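Peptidoglycan-N-acetylmuramic acid deacetylase PdaC (Bacillus subtilis subsp. subtilis str. 168, PDB 6H8L) removes acetyl groups from N-acetylmuramic acid in peptidoglycan, conferring lysozyme resistance, and from short chitin oligomers, through the C-terminal NodB-type domain present here. Local coordinates at residues L14-G19 with I156-I161. Residues are numbered along the deposited sequence; the frame is centred on the assembly and turned at random. Where two conformers were deposited one is given.
Sequences LTFDDG and ILIHDI. With ZN (zinc ion), chain C.
With chi1 at -67°, Asp-18 turns its carboxylate beside its own backbone N, and His-159 places its imidazole in the same way, so that the two flat groups meet across the contact. OD2 of Asp-18 lies 3.2 Å from CD2 of His-159, carboxylate and imidazole planes 44° apart. The other carboxylate oxygen, OD1, binds the zinc ion at 2.0 Å, in a site to which His-68 and His-72 also contribute. Next to them, the Leu-157 side chain crosses that of Asp-17 at about a right angle, its CD1 3.3 Å from OD2 of Asp-17, while Arg-106 forms a salt bridge with OD1 of Asp-17. How the C-terminal end of a parallel sheet assembles a catalytic centre is well illustrated here: in the NodB fold, a distorted (beta/alpha) barrel of family 4 carbohydrate esterases, parallel strands 11-17 and 155-159 deliver the presumed base, Asp-17, and the presumed acid, His-159. ND1 of His-159 is hydrogen-bonded to Asp-133, which probably positions the ring. Behind this site the strands are laced by backbone bonds, and Ile-156 O accepts two hydrogen bonds, from Thr-15 N and, at 2.7 Å, from Thr-15 OG1, tilted 35° out of the carbonyl plane. On the opposite sheet face Ile-158 lies alongside the Phe-16 ring, CB of Ile-158 3.8 Å from CD1 of Phe-16. A water joins Asp-160 OD1 (2.7 Å) to Gly-19 N, whereas Asp-160 OD2 is held by Thr-25.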
loop_
_atom_site.group_PDB
_atom_site.type_symbol
_atom_site.label_atom_id
_atom_site.label_comp_id
_atom_site.label_asym_id
_atom_site.label_seq_id
_atom_site.Cartn_x
_atom_site.Cartn_y
_atom_site.Cartn_z
ATOM N N LEU A 14 -5.644 -3.484 0.484
ATOM C CA LEU A 14 -5.260 -3.090 -0.864
ATOM C C LEU A 14 -4.089 -2.121 -0.783
ATOM O O LEU A 14 -4.142 -1.134 -0.041
ATOM C CB LEU A 14 -6.438 -2.440 -1.591
ATOM C CG LEU A 14 -7.663 -3.324 -1.778
ATOM C CD1 LEU A 14 -8.800 -2.524 -2.401
ATOM C CD2 LEU A 14 -7.322 -4.510 -2.653
ATOM N N THR A 15 -3.024 -2.406 -1.525
ATOM C CA THR A 15 -1.864 -1.528 -1.537
ATOM C C THR A 15 -1.536 -1.150 -2.972
ATOM O O THR A 15 -1.687 -1.961 -3.896
ATOM C CB THR A 15 -0.652 -2.177 -0.819
ATOM O OG1 THR A 15 -0.127 -3.285 -1.574
ATOM C CG2 THR A 15 -1.072 -2.668 0.553
ATOM N N PHE A 16 -1.106 0.097 -3.151
ATOM C CA PHE A 16 -0.928 0.697 -4.466
ATOM C C PHE A 16 0.461 1.306 -4.544
ATOM O O PHE A 16 0.793 2.199 -3.754
ATOM C CB PHE A 16 -1.991 1.765 -4.720
ATOM C CG PHE A 16 -3.384 1.223 -4.769
ATOM C CD1 PHE A 16 -3.864 0.666 -5.935
ATOM C CD2 PHE A 16 -4.203 1.261 -3.660
ATOM C CE1 PHE A 16 -5.127 0.157 -6.000
ATOM C CE2 PHE A 16 -5.482 0.750 -3.715
ATOM C CZ PHE A 16 -5.946 0.197 -4.893
ATOM N N ASP A 17 1.258 0.849 -5.508
ATOM C CA ASP A 17 2.648 1.254 -5.639
ATOM C C ASP A 17 2.876 2.045 -6.926
ATOM O O ASP A 17 2.233 1.799 -7.949
ATOM C CB ASP A 17 3.585 0.035 -5.637
ATOM C CG ASP A 17 3.632 -0.671 -4.300
ATOM O OD1 ASP A 17 2.880 -0.281 -3.393
ATOM O OD2 ASP A 17 4.431 -1.628 -4.154
ATOM N N ASP A 18 3.818 2.992 -6.839
ATOM C CA ASP A 18 4.465 3.739 -7.928
ATOM C C ASP A 18 3.860 5.107 -8.229
ATOM O O ASP A 18 4.371 5.820 -9.101
ATOM C CB ASP A 18 4.482 2.942 -9.241
ATOM C CG ASP A 18 5.356 1.721 -9.175
ATOM O OD1 ASP A 18 6.078 1.558 -8.169
ATOM O OD2 ASP A 18 5.319 0.913 -10.134
ATOM N N GLY A 19 2.824 5.503 -7.497
ATOM C CA GLY A 19 2.218 6.813 -7.674
ATOM C C GLY A 19 2.882 7.843 -6.781
ATOM O O GLY A 19 3.942 7.581 -6.208
ATOM N N ILE A 156 -2.912 -7.118 -1.016
ATOM C CA ILE A 156 -2.932 -7.150 -2.476
ATOM C C ILE A 156 -2.005 -6.071 -3.016
ATOM O O ILE A 156 -2.014 -4.927 -2.543
ATOM C CB ILE A 156 -4.367 -6.957 -3.003
ATOM C CG1 ILE A 156 -5.265 -8.102 -2.525
ATOM C CG2 ILE A 156 -4.388 -6.884 -4.536
ATOM C CD1 ILE A 156 -6.745 -7.817 -2.631
ATOM N N LEU A 157 -1.218 -6.428 -4.033
ATOM C CA LEU A 157 -0.287 -5.510 -4.691
ATOM C C LEU A 157 -0.856 -5.059 -6.030
ATOM O O LEU A 157 -0.949 -5.857 -6.965
ATOM C CB LEU A 157 1.068 -6.174 -4.921
ATOM C CG LEU A 157 2.064 -5.395 -5.787
ATOM C CD1 LEU A 157 2.419 -4.073 -5.132
ATOM C CD2 LEU A 157 3.309 -6.241 -6.042
ATOM N N ILE A 158 -1.179 -3.771 -6.134
ATOM C CA ILE A 158 -1.614 -3.135 -7.374
ATOM C C ILE A 158 -0.728 -1.913 -7.591
ATOM O O ILE A 158 -0.108 -1.399 -6.662
ATOM C CB ILE A 158 -3.113 -2.745 -7.328
ATOM C CG1 ILE A 158 -3.963 -3.988 -7.052
ATOM C CG2 ILE A 158 -3.557 -2.046 -8.613
ATOM C CD1 ILE A 158 -5.429 -3.701 -6.800
ATOM N N HIS A 159 -0.644 -1.457 -8.843
ATOM C CA HIS A 159 0.134 -0.266 -9.181
ATOM C C HIS A 159 -0.798 0.804 -9.731
ATOM O O HIS A 159 -1.407 0.611 -10.786
ATOM C CB HIS A 159 1.237 -0.614 -10.186
ATOM C CG HIS A 159 2.223 -1.589 -9.642
ATOM N ND1 HIS A 159 2.006 -2.949 -9.655
ATOM C CD2 HIS A 159 3.399 -1.403 -8.996
ATOM C CE1 HIS A 159 3.018 -3.561 -9.067
ATOM N NE2 HIS A 159 3.877 -2.645 -8.659
ATOM N N ASP A 160 -0.882 1.946 -9.043
ATOM C CA ASP A 160 -1.868 2.975 -9.401
ATOM C C ASP A 160 -1.350 3.946 -10.458
ATOM O O ASP A 160 -1.605 5.151 -10.385
ATOM C CB ASP A 160 -2.349 3.723 -8.153
ATOM C CG ASP A 160 -1.236 4.396 -7.388
ATOM O OD1 ASP A 160 -0.206 3.747 -7.153
ATOM O OD2 ASP A 160 -1.415 5.571 -6.991
ATOM N N ILE A 161 -0.624 3.435 -11.452
ATOM C CA ILE A 161 -0.086 4.234 -12.548
ATOM C C ILE A 161 -0.626 3.816 -13.910
ATOM O O ILE A 161 -0.251 4.421 -14.915
ATOM C CB ILE A 161 1.455 4.189 -12.556
ATOM C CG1 ILE A 161 1.949 2.740 -12.639
ATOM C CG2 ILE A 161 1.984 4.867 -11.310
ATOM C CD1 ILE A 161 3.442 2.613 -12.913
HETATM ZN ZN ZN C . 7.371 0.129 -7.783
HETATM O O HOH W 1 1.365 4.644 -5.128
#